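Local coordinates for protein alpha-2,3-sialyltransferase (Campylobacter jejuni, PDB 2P2V) that probably transfers sialic acid from a CMP-activated donor to an acceptor sugar in alpha-2,3 linkage, this chain being the catalytic, donor-binding part of a longer membrane-associated protein, at residues Tyr153-Ala158 / Ile166-Ile171; Asp44-Asn49 / Ile159-Lys164; Ile23-Gly26 / Ser30-Asn33. One frame throughout, in Å; residues are numbered along the deposited sequence.

Contact 1 (Tyr153-Ala158 / Ile166-Ile171). With CSF (cytidine-5'-monophosphate-3-fluoro-N-acetyl-neuraminic acid), chain O.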
loop_
_atom_site.group_PDB
_atom_site.type_symbol
_atom_site.label_atom_id
_atom_site.label_comp_id
_atom_site.label_asym_id
_atom_site.label_seq_id
_atom_site.Cartn_x
_atom_site.Cartn_y
_atom_site.Cartn_z
ATOM N N TYR A 153 28.010 7.566 2.906
ATOM C CA TYR A 153 26.704 6.979 3.201
ATOM C C TYR A 153 26.696 6.326 4.572
ATOM O O TYR A 153 25.756 6.519 5.345
ATOM C CB TYR A 153 26.372 5.924 2.089
ATOM C CG TYR A 153 24.960 5.420 2.127
ATOM C CD1 TYR A 153 23.995 5.968 1.292
ATOM C CD2 TYR A 153 24.597 4.386 2.985
ATOM C CE1 TYR A 153 22.693 5.504 1.368
ATOM C CE2 TYR A 153 23.300 3.927 3.070
ATOM C CZ TYR A 153 22.376 4.475 2.229
ATOM O OH TYR A 153 21.088 4.020 2.273
ATOM N N MET A 154 27.740 5.553 4.869
ATOM C CA MET A 154 27.868 4.875 6.148
ATOM C C MET A 154 27.908 5.890 7.302
ATOM O O MET A 154 27.363 5.604 8.404
ATOM C CB MET A 154 29.131 4.003 6.200
ATOM C CG MET A 154 28.988 2.697 5.341
ATOM S SD MET A 154 30.354 1.570 5.644
ATOM C CE MET A 154 31.613 2.473 4.826
ATOM N N CYS A 155 28.548 7.029 7.064
ATOM C CA CYS A 155 28.539 8.124 8.116
ATOM C C CYS A 155 27.120 8.622 8.410
ATOM O O CYS A 155 26.725 8.793 9.573
ATOM C CB CYS A 155 29.405 9.306 7.668
ATOM S SG CYS A 155 31.165 8.940 7.685
ATOM N N ALA A 156 26.352 8.861 7.351
ATOM C CA ALA A 156 24.963 9.294 7.459
ATOM C C ALA A 156 24.169 8.247 8.220
ATOM O O ALA A 156 23.390 8.555 9.143
ATOM C CB ALA A 156 24.350 9.613 5.974
ATOM N N ILE A 157 24.366 6.957 7.883
ATOM C CA ILE A 157 23.643 5.910 8.563
ATOM C C ILE A 157 23.993 5.917 10.066
ATOM O O ILE A 157 23.088 5.847 10.932
ATOM C CB ILE A 157 23.992 4.495 7.972
ATOM C CG1 ILE A 157 23.333 4.361 6.593
ATOM C CG2 ILE A 157 23.465 3.401 8.896
ATOM C CD1 ILE A 157 21.856 4.002 6.604
ATOM N N ALA A 158 25.283 6.006 10.341
ATOM C CA ALA A 158 25.784 6.032 11.756
ATOM C C ALA A 158 25.126 7.180 12.538
ATOM O O ALA A 158 24.612 6.965 13.659
ATOM C CB ALA A 158 27.294 6.124 11.795
ATOM N N ILE A 166 32.693 9.676 14.876
ATOM C CA ILE A 166 33.109 8.818 13.749
ATOM C C ILE A 166 34.622 8.860 13.532
ATOM O O ILE A 166 35.185 9.942 13.449
ATOM C CB ILE A 166 32.414 9.314 12.452
ATOM C CG1 ILE A 166 30.908 9.232 12.602
ATOM C CG2 ILE A 166 32.957 8.587 11.231
ATOM C CD1 ILE A 166 30.179 10.085 11.642
ATOM N N TYR A 167 35.268 7.697 13.388
ATOM C CA TYR A 167 36.662 7.635 13.023
ATOM C C TYR A 167 36.772 6.989 11.697
ATOM O O TYR A 167 36.334 5.833 11.541
ATOM C CB TYR A 167 37.423 6.768 13.994
ATOM C CG TYR A 167 37.322 7.302 15.395
ATOM C CD1 TYR A 167 38.357 8.078 15.945
ATOM C CD2 TYR A 167 36.198 7.065 16.146
ATOM C CE1 TYR A 167 38.235 8.594 17.246
ATOM C CE2 TYR A 167 36.071 7.552 17.462
ATOM C CZ TYR A 167 37.114 8.308 17.989
ATOM O OH TYR A 167 36.971 8.802 19.287
ATOM N N LEU A 168 37.365 7.705 10.759
ATOM C CA LEU A 168 37.411 7.228 9.387
ATOM C C LEU A 168 38.715 6.660 8.965
ATOM O O LEU A 168 39.775 7.177 9.326
ATOM C CB LEU A 168 37.088 8.370 8.434
ATOM C CG LEU A 168 35.739 9.037 8.644
ATOM C CD1 LEU A 168 35.752 10.329 7.817
ATOM C CD2 LEU A 168 34.567 8.133 8.261
ATOM N N CYS A 169 38.658 5.625 8.131
ATOM C CA CYS A 169 39.847 5.067 7.569
ATOM C C CYS A 169 39.498 4.421 6.243
ATOM O O CYS A 169 38.312 4.189 5.951
ATOM C CB CYS A 169 40.520 4.049 8.504
ATOM S SG CYS A 169 39.506 2.613 8.957
ATOM N N GLY A 170 40.520 4.112 5.472
ATOM C CA GLY A 170 40.319 3.522 4.140
ATOM C C GLY A 170 39.581 4.451 3.190
ATOM O O GLY A 170 39.110 4.030 2.114
ATOM N N ILE A 171 39.488 5.725 3.554
ATOM C CA ILE A 171 38.934 6.742 2.656
ATOM C C ILE A 171 40.054 7.611 2.007
ATOM O O ILE A 171 40.722 8.386 2.678
ATOM C CB ILE A 171 37.794 7.539 3.361
ATOM C CG1 ILE A 171 36.572 6.607 3.520
ATOM C CG2 ILE A 171 37.405 8.764 2.536
ATOM C CD1 ILE A 171 35.456 7.103 4.437
HETATM C C5A CSF O . 32.320 1.744 -7.250
HETATM C C4A CSF O . 32.996 2.985 -6.678
HETATM C C2A CSF O . 32.060 2.444 -4.354
HETATM O O6A CSF O . 31.563 1.231 -4.961
HETATM C C6A CSF O . 32.234 0.692 -6.130
HETATM C C3A CSF O . 32.259 3.506 -5.435
HETATM O O4A CSF O . 32.960 4.019 -7.651
HETATM N N5A CSF O . 33.197 1.253 -8.336
HETATM C C7A CSF O . 31.452 -0.543 -6.561
HETATM C C8A CSF O . 31.354 -1.548 -5.419
HETATM C C9A CSF O . 30.478 -2.762 -5.794
HETATM O O9A CSF O . 30.481 -3.766 -4.753
HETATM O O8A CSF O . 32.707 -1.929 -5.017
HETATM O O7A CSF O . 30.160 -0.126 -7.040
HETATM C C1A CSF O . 31.006 3.017 -3.417
HETATM O OBA CSF O . 31.192 4.201 -3.017
HETATM O OAA CSF O . 30.026 2.293 -3.090
HETATM O O1A CSF O . 33.241 2.309 -3.529
HETATM O O2A CSF O . 35.389 1.517 -4.467
HETATM N N1 CSF O . 37.539 4.480 -1.064
HETATM C C2 CSF O . 38.304 5.676 -1.225
HETATM N N3 CSF O . 39.435 5.679 -1.991
HETATM C C4 CSF O . 39.847 4.536 -2.583
HETATM C C5 CSF O . 39.114 3.352 -2.434
HETATM C C6 CSF O . 37.955 3.345 -1.662
HETATM C "C3'" CSF O . 34.174 4.117 -1.128
HETATM C "C2'" CSF O . 35.136 5.241 -0.796
HETATM C "C1'" CSF O . 36.330 4.484 -0.213
HETATM O "O4'" CSF O . 35.921 3.136 0.108
HETATM C "C4'" CSF O . 34.539 2.963 -0.202
HETATM P PA CSF O . 34.353 1.123 -3.443
HETATM O "O5'" CSF O . 35.039 1.372 -1.990
HETATM C "C5'" CSF O . 34.276 1.583 -0.803
HETATM O "O3'" CSF O . 32.832 4.507 -0.855
HETATM O "O2'" CSF O . 34.551 6.121 0.203
HETATM N N4 CSF O . 40.983 4.516 -3.346
HETATM O O2 CSF O . 37.899 6.740 -0.680
HETATM O O3A CSF O . 33.768 -0.258 -3.378
HETATM C C10 CSF O . 32.605 0.664 -9.390
HETATM O O10 CSF O . 31.380 0.497 -9.484
HETATM C C11 CSF O . 33.548 0.188 -10.472
HETATM F F3A CSF O . 31.007 3.959 -5.787
#
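C155 and L168 meet where helix 150-161 lies on the parallel sheet of this Rossmann-type alpha/beta fold: the thiol sulfur SG of C155 rests 3.5 Å from the methyl CD2 of L168. The same sulfur also approaches I166, whose branch methyl CG2 lies 4.0 Å from C155 SG, while I166 CD1 comes to 4.1 Å from C155 CB. One small side chain is thus met by two branched ones that project from the same face of strand 165-169, two residues apart. Cysteine suits this place because it is slim, so the helix can come down close to the strand, yet its polarisable sulfur still packs well against methyl groups. Its SG is anti to the carbonyl carbon (chi1 -71°), a torsion that points the sulfur out from the helix at the two methyl groups, both on its strand side.

The next shell holds these partners in position. I24 of the adjacent strand also touches C155, and L234 packs on L168. On the opposite face of the sheet, Y167 and C169 lie beside I23 and A25 of the neighbouring strand 21-25. Beyond C169 the chain turns away from the sheet at G170, whose positive phi of 63° is readily adopted by a residue without a side chain. This turn carries the backbone to the cytidine half of the bound donor analogue, where the methyl CG2 of I171 lies 3.8 Å from the cytosine oxygen O2 of CSF.

Contact 2 (Asp44-Asn49 / Ile159-Lys164). With CSF (cytidine-5'-monophosphate-3-fluoro-N-acetyl-neuraminic acid), chain O.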
loop_
_atom_site.group_PDB
_atom_site.type_symbol
_atom_site.label_atom_id
_atom_site.label_comp_id
_atom_site.label_asym_id
_atom_site.label_seq_id
_atom_site.Cartn_x
_atom_site.Cartn_y
_atom_site.Cartn_z
ATOM N N ASP A 44 32.132 0.354 17.656
ATOM C CA ASP A 44 31.548 -0.618 16.670
ATOM C C ASP A 44 32.238 -0.313 15.358
ATOM O O ASP A 44 32.830 0.750 15.178
ATOM C CB ASP A 44 30.019 -0.401 16.539
ATOM C CG ASP A 44 29.241 -0.890 17.769
ATOM O OD1 ASP A 44 29.732 -1.791 18.439
ATOM O OD2 ASP A 44 28.141 -0.372 18.101
ATOM N N VAL A 45 32.144 -1.221 14.373
ATOM C CA VAL A 45 32.844 -1.027 13.130
ATOM C C VAL A 45 31.792 -1.179 11.978
ATOM O O VAL A 45 30.978 -2.102 12.049
ATOM C CB VAL A 45 33.845 -2.152 12.921
ATOM C CG1 VAL A 45 34.510 -1.969 11.632
ATOM C CG2 VAL A 45 34.930 -2.185 14.072
ATOM N N PHE A 46 31.870 -0.328 10.955
ATOM C CA PHE A 46 31.049 -0.489 9.726
ATOM C C PHE A 46 32.015 -0.761 8.586
ATOM O O PHE A 46 33.085 -0.119 8.480
ATOM C CB PHE A 46 30.266 0.778 9.402
ATOM C CG PHE A 46 29.002 1.015 10.226
ATOM C CD1 PHE A 46 28.554 0.137 11.192
ATOM C CD2 PHE A 46 28.274 2.186 9.986
ATOM C CE1 PHE A 46 27.372 0.431 11.924
ATOM C CE2 PHE A 46 27.116 2.488 10.685
ATOM C CZ PHE A 46 26.652 1.602 11.651
ATOM N N ARG A 47 31.678 -1.734 7.730
ATOM C CA ARG A 47 32.500 -1.995 6.557
ATOM C C ARG A 47 31.571 -2.033 5.338
ATOM O O ARG A 47 30.352 -2.188 5.471
ATOM C CB ARG A 47 33.184 -3.369 6.663
ATOM C CG ARG A 47 34.093 -3.639 7.932
ATOM C CD ARG A 47 35.260 -2.670 7.952
ATOM N NE ARG A 47 36.181 -2.729 6.810
ATOM C CZ ARG A 47 37.205 -3.578 6.709
ATOM N NH1 ARG A 47 37.427 -4.469 7.643
ATOM N NH2 ARG A 47 38.027 -3.514 5.670
ATOM N N CYS A 48 32.143 -1.919 4.133
ATOM C CA CYS A 48 31.275 -1.883 2.985
ATOM C C CYS A 48 31.874 -2.722 1.870
ATOM O O CYS A 48 33.088 -3.013 1.886
ATOM C CB CYS A 48 31.089 -0.451 2.467
ATOM S SG CYS A 48 32.556 0.425 1.888
ATOM N N ASN A 49 31.012 -3.082 0.928
ATOM C CA ASN A 49 31.468 -3.587 -0.366
ATOM C C ASN A 49 32.487 -4.725 -0.219
ATOM O O ASN A 49 32.197 -5.680 0.498
ATOM C CB ASN A 49 31.925 -2.423 -1.234
ATOM C CG ASN A 49 30.807 -1.383 -1.461
ATOM O OD1 ASN A 49 29.627 -1.670 -1.276
ATOM N ND2 ASN A 49 31.180 -0.194 -1.890
ATOM N N ILE A 159 25.084 8.357 11.923
ATOM C CA ILE A 159 24.498 9.574 12.542
ATOM C C ILE A 159 23.018 9.393 12.754
ATOM O O ILE A 159 22.487 9.660 13.873
ATOM C CB ILE A 159 24.838 10.818 11.712
ATOM C CG1 ILE A 159 26.344 11.042 11.767
ATOM C CG2 ILE A 159 24.035 12.046 12.137
ATOM C CD1 ILE A 159 26.851 12.023 10.808
ATOM N N ALA A 160 22.315 8.854 11.721
ATOM C CA ALA A 160 20.914 8.558 11.939
ATOM C C ALA A 160 20.638 7.555 13.054
ATOM O O ALA A 160 19.583 7.607 13.656
ATOM C CB ALA A 160 20.169 8.182 10.639
ATOM N N LEU A 161 21.545 6.618 13.307
ATOM C CA LEU A 161 21.293 5.590 14.282
ATOM C C LEU A 161 21.750 6.060 15.666
ATOM O O LEU A 161 21.503 5.389 16.678
ATOM C CB LEU A 161 22.058 4.332 13.931
ATOM C CG LEU A 161 21.412 3.557 12.747
ATOM C CD1 LEU A 161 22.394 2.486 12.384
ATOM C CD2 LEU A 161 20.002 2.988 13.003
ATOM N N GLY A 162 22.435 7.183 15.685
ATOM C CA GLY A 162 22.707 7.844 16.989
ATOM C C GLY A 162 24.136 7.704 17.469
ATOM O O GLY A 162 24.416 7.968 18.648
ATOM N N TYR A 163 25.068 7.337 16.579
ATOM C CA TYR A 163 26.477 7.454 16.922
ATOM C C TYR A 163 26.912 8.915 16.884
ATOM O O TYR A 163 26.402 9.730 16.078
ATOM C CB TYR A 163 27.353 6.617 16.006
ATOM C CG TYR A 163 27.180 5.113 16.123
ATOM C CD1 TYR A 163 26.382 4.415 15.204
ATOM C CD2 TYR A 163 27.856 4.379 17.104
ATOM C CE1 TYR A 163 26.258 3.088 15.267
ATOM C CE2 TYR A 163 27.734 3.020 17.180
ATOM C CZ TYR A 163 26.938 2.367 16.226
ATOM O OH TYR A 163 26.799 1.013 16.274
ATOM N N LYS A 164 27.871 9.241 17.752
ATOM C CA LYS A 164 28.260 10.650 17.984
ATOM C C LYS A 164 29.674 10.999 17.580
ATOM O O LYS A 164 29.966 12.169 17.279
ATOM C CB LYS A 164 27.976 11.036 19.439
ATOM C CG LYS A 164 26.508 11.026 19.805
ATOM C CD LYS A 164 25.666 11.893 18.859
ATOM C CE LYS A 164 24.221 11.917 19.299
ATOM N NZ LYS A 164 23.343 12.440 18.191
HETATM C C5A CSF O . 32.320 1.744 -7.250
HETATM C C4A CSF O . 32.996 2.985 -6.678
HETATM C C2A CSF O . 32.060 2.444 -4.354
HETATM O O6A CSF O . 31.563 1.231 -4.961
HETATM C C6A CSF O . 32.234 0.692 -6.130
HETATM C C3A CSF O . 32.259 3.506 -5.435
HETATM O O4A CSF O . 32.960 4.019 -7.651
HETATM N N5A CSF O . 33.197 1.253 -8.336
HETATM C C7A CSF O . 31.452 -0.543 -6.561
HETATM C C8A CSF O . 31.354 -1.548 -5.419
HETATM C C9A CSF O . 30.478 -2.762 -5.794
HETATM O O9A CSF O . 30.481 -3.766 -4.753
HETATM O O8A CSF O . 32.707 -1.929 -5.017
HETATM O O7A CSF O . 30.160 -0.126 -7.040
HETATM C C1A CSF O . 31.006 3.017 -3.417
HETATM O OBA CSF O . 31.192 4.201 -3.017
HETATM O OAA CSF O . 30.026 2.293 -3.090
HETATM O O1A CSF O . 33.241 2.309 -3.529
HETATM O O2A CSF O . 35.389 1.517 -4.467
HETATM N N1 CSF O . 37.539 4.480 -1.064
HETATM C C2 CSF O . 38.304 5.676 -1.225
HETATM N N3 CSF O . 39.435 5.679 -1.991
HETATM C C4 CSF O . 39.847 4.536 -2.583
HETATM C C5 CSF O . 39.114 3.352 -2.434
HETATM C C6 CSF O . 37.955 3.345 -1.662
HETATM C "C3'" CSF O . 34.174 4.117 -1.128
HETATM C "C2'" CSF O . 35.136 5.241 -0.796
HETATM C "C1'" CSF O . 36.330 4.484 -0.213
HETATM O "O4'" CSF O . 35.921 3.136 0.108
HETATM C "C4'" CSF O . 34.539 2.963 -0.202
HETATM P PA CSF O . 34.353 1.123 -3.443
HETATM O "O5'" CSF O . 35.039 1.372 -1.990
HETATM C "C5'" CSF O . 34.276 1.583 -0.803
HETATM O "O3'" CSF O . 32.832 4.507 -0.855
HETATM O "O2'" CSF O . 34.551 6.121 0.203
HETATM N N4 CSF O . 40.983 4.516 -3.346
HETATM O O2 CSF O . 37.899 6.740 -0.680
HETATM O O3A CSF O . 33.768 -0.258 -3.378
HETATM C C10 CSF O . 32.605 0.664 -9.390
HETATM O O10 CSF O . 31.380 0.497 -9.484
HETATM C C11 CSF O . 33.548 0.188 -10.472
HETATM F F3A CSF O . 31.007 3.959 -5.787
#
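The rings of F46 and Y163 meet obliquely, their planes 88° apart and their centroids 5.8 Å apart; the touching atoms are F46 CZ and Y163 CE1, at 3.9 Å. Each ring has a further neighbour at its edge. Near the plane of the F46 ring, L161 CD1 lies 4.4 Å from F46 CZ, a light aliphatic contact. At the edge of the tyrosine ring and in its plane sits OD2 of D44, taking a hydrogen bond from the phenol: Y163 OH donates to D44 OD2 at 2.7 Å. The carboxylate is turned about perpendicular to the ring, and the hydroxyl reaches OD2 from its anti side, 16° out of the carboxylate plane.

The contact joins the start of strand 44-48 to the C-terminal end of helix 150-161, which closes in a Schellman motif. G162 takes a positive phi of 106°, a turn that leaves no room for a beta carbon, and Y163 N probably bonds back to A158 O. The reversed chain then brings the tyrosine down onto the sheet, where I22 and K64 also touch it.

At the far end of the strand lies the donor pocket. C48 SG packs 3.4 Å from C5' of CSF, and N49 ND2 gives two bent hydrogen bonds, to the phosphate oxygen O3A and the sialyl carboxylate oxygen OAA of CSF. An amide suits this place because its two N-H groups can serve two anionic groups at once. At the Y163 end, the phenol donates to a carboxylate that is presumably charged, a bond probably stronger than one between neutral groups, so polar and aromatic contacts together fasten the helix end to the strand.

Contact 3 (Ile23-Gly26 / Ser30-Asn33). With CSF (cytidine-5'-monophosphate-3-fluoro-N-acetyl-neuraminic acid), chain O.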
loop_
_atom_site.group_PDB
_atom_site.type_symbol
_atom_site.label_atom_id
_atom_site.label_comp_id
_atom_site.label_asym_id
_atom_site.label_seq_id
_atom_site.Cartn_x
_atom_site.Cartn_y
_atom_site.Cartn_z
ATOM N N ILE A 23 33.714 3.236 14.009
ATOM C CA ILE A 23 34.792 3.270 13.056
ATOM C C ILE A 23 34.128 2.876 11.750
ATOM O O ILE A 23 33.399 1.874 11.722
ATOM C CB ILE A 23 35.884 2.224 13.377
ATOM C CG1 ILE A 23 36.284 2.267 14.870
ATOM C CG2 ILE A 23 37.063 2.348 12.422
ATOM C CD1 ILE A 23 36.601 3.680 15.398
ATOM N N ILE A 24 34.411 3.663 10.717
ATOM C CA ILE A 24 33.831 3.542 9.410
ATOM C C ILE A 24 34.977 3.400 8.434
ATOM O O ILE A 24 35.800 4.315 8.279
ATOM C CB ILE A 24 32.916 4.746 9.088
ATOM C CG1 ILE A 24 31.729 4.789 10.078
ATOM C CG2 ILE A 24 32.474 4.672 7.607
ATOM C CD1 ILE A 24 30.757 5.950 9.888
ATOM N N ALA A 25 35.063 2.233 7.792
ATOM C CA ALA A 25 36.172 1.953 6.903
ATOM C C ALA A 25 35.782 1.825 5.452
ATOM O O ALA A 25 34.883 1.032 5.095
ATOM C CB ALA A 25 36.911 0.745 7.364
ATOM N N GLY A 26 36.436 2.625 4.618
ATOM C CA GLY A 26 36.423 2.414 3.169
ATOM C C GLY A 26 37.413 1.307 2.865
ATOM O O GLY A 26 38.001 0.685 3.765
ATOM N N SER A 30 44.750 3.152 2.500
ATOM C CA SER A 30 45.039 3.537 3.865
ATOM C C SER A 30 44.428 2.612 4.897
ATOM O O SER A 30 44.678 2.740 6.103
ATOM C CB SER A 30 44.568 4.963 4.117
ATOM O OG SER A 30 43.156 5.029 4.133
ATOM N N LEU A 31 43.612 1.662 4.456
ATOM C CA LEU A 31 43.131 0.633 5.390
ATOM C C LEU A 31 44.330 -0.141 5.968
ATOM O O LEU A 31 44.290 -0.621 7.099
ATOM C CB LEU A 31 42.173 -0.322 4.666
ATOM C CG LEU A 31 41.598 -1.543 5.368
ATOM C CD1 LEU A 31 40.526 -1.111 6.425
ATOM C CD2 LEU A 31 41.074 -2.522 4.306
ATOM N N LYS A 32 45.386 -0.258 5.170
ATOM C CA LYS A 32 46.624 -0.939 5.561
ATOM C C LYS A 32 47.499 -0.085 6.509
ATOM O O LYS A 32 48.427 -0.607 7.156
ATOM C CB LYS A 32 47.428 -1.285 4.291
ATOM C CG LYS A 32 46.892 -2.469 3.448
ATOM C CD LYS A 32 47.955 -2.979 2.436
ATOM C CE LYS A 32 47.449 -4.201 1.640
ATOM N NZ LYS A 32 48.503 -5.246 1.320
ATOM N N ASN A 33 47.201 1.211 6.601
ATOM C CA ASN A 33 48.027 2.165 7.343
ATOM C C ASN A 33 47.251 2.887 8.446
ATOM O O ASN A 33 47.436 4.095 8.648
ATOM C CB ASN A 33 48.634 3.208 6.388
ATOM C CG ASN A 33 49.349 2.584 5.177
ATOM O OD1 ASN A 33 50.113 1.616 5.303
ATOM N ND2 ASN A 33 49.118 3.167 3.996
HETATM C C5A CSF O . 32.320 1.744 -7.250
HETATM C C4A CSF O . 32.996 2.985 -6.678
HETATM C C2A CSF O . 32.060 2.444 -4.354
HETATM O O6A CSF O . 31.563 1.231 -4.961
HETATM C C6A CSF O . 32.234 0.692 -6.130
HETATM C C3A CSF O . 32.259 3.506 -5.435
HETATM O O4A CSF O . 32.960 4.019 -7.651
HETATM N N5A CSF O . 33.197 1.253 -8.336
HETATM C C7A CSF O . 31.452 -0.543 -6.561
HETATM C C8A CSF O . 31.354 -1.548 -5.419
HETATM C C9A CSF O . 30.478 -2.762 -5.794
HETATM O O9A CSF O . 30.481 -3.766 -4.753
HETATM O O8A CSF O . 32.707 -1.929 -5.017
HETATM O O7A CSF O . 30.160 -0.126 -7.040
HETATM C C1A CSF O . 31.006 3.017 -3.417
HETATM O OBA CSF O . 31.192 4.201 -3.017
HETATM O OAA CSF O . 30.026 2.293 -3.090
HETATM O O1A CSF O . 33.241 2.309 -3.529
HETATM O O2A CSF O . 35.389 1.517 -4.467
HETATM N N1 CSF O . 37.539 4.480 -1.064
HETATM C C2 CSF O . 38.304 5.676 -1.225
HETATM N N3 CSF O . 39.435 5.679 -1.991
HETATM C C4 CSF O . 39.847 4.536 -2.583
HETATM C C5 CSF O . 39.114 3.352 -2.434
HETATM C C6 CSF O . 37.955 3.345 -1.662
HETATM C "C3'" CSF O . 34.174 4.117 -1.128
HETATM C "C2'" CSF O . 35.136 5.241 -0.796
HETATM C "C1'" CSF O . 36.330 4.484 -0.213
HETATM O "O4'" CSF O . 35.921 3.136 0.108
HETATM C "C4'" CSF O . 34.539 2.963 -0.202
HETATM P PA CSF O . 34.353 1.123 -3.443
HETATM O "O5'" CSF O . 35.039 1.372 -1.990
HETATM C "C5'" CSF O . 34.276 1.583 -0.803
HETATM O "O3'" CSF O . 32.832 4.507 -0.855
HETATM O "O2'" CSF O . 34.551 6.121 0.203
HETATM N N4 CSF O . 40.983 4.516 -3.346
HETATM O O2 CSF O . 37.899 6.740 -0.680
HETATM O O3A CSF O . 33.768 -0.258 -3.378
HETATM C C10 CSF O . 32.605 0.664 -9.390
HETATM O O10 CSF O . 31.380 0.497 -9.484
HETATM C C11 CSF O . 33.548 0.188 -10.472
HETATM F F3A CSF O . 31.007 3.959 -5.787
#
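L31 reaches back to the strand it has just left: its methyl CD1 lies 4.2 Å from A25 CB and 4.1 Å from the carbonyl oxygen G26 O. These are the close contacts of a small buried patch, only 74 Å² with both sides summed, at the C-terminal edge of a Rossmann-type sheet, where the loops that bind the nucleotide emerge. With CG anti to the backbone N (chi1 176°), the leucine extends from the 3-10 turn at 30-31 toward the strand. Its other methyl, CD2, packs against the guanidinium group of R47 on the neighbouring strand, and the same arginine also lies against the methyl of A25. Alanine suits the strand because it is short enough to leave space for both the leucine and the arginine.

On the far side of the turn the contact loosens quickly. K32 and N33 are exposed and do not touch the strand; K32 makes a long, weak ion pair with D55. A backbone bond, N33 N to S30 O at 3.0 Å, helps close the turn. S30 is buried, its hydroxyl hydrogen-bonded to D172 OD2, which ties this turn to a residue whose backbone N binds CSF.

G26 sits directly against the donor analogue, its CA 3.2 Å from the ribose oxygen O4' of CSF. Glycine suits a place so close to the sugar, since a beta carbon would collide with O4'. The carbonyl oxygen of G26 is buried here under the leucine methyl with no hydrogen-bonding partner in the model. The chemistry of the patch is therefore mainly apolar and probably somewhat costly for that oxygen, and it places a leucine behind the glycine that the ribose presses against.

In the fold
From the N terminus, contact 3 closes first, a tight local turn returning to the end of strand 21-25. Strand 44-48 then opens contact 2, which closes a loop of about 110 residues, taking in several strands and helices, at the end of helix 150-161. Contact 1 opens inside that loop, on the same helix, but closes beyond it on strand 165-169, so contacts 1 and 2 cross, while contact 3 precedes both in series. Strand 21-25 lies between strands 44-48 and 165-169 in the sheet, hydrogen-bonded to each. The helix packs on three neighbouring strands, and the donor analogue is met at or just beyond their C-terminal ends.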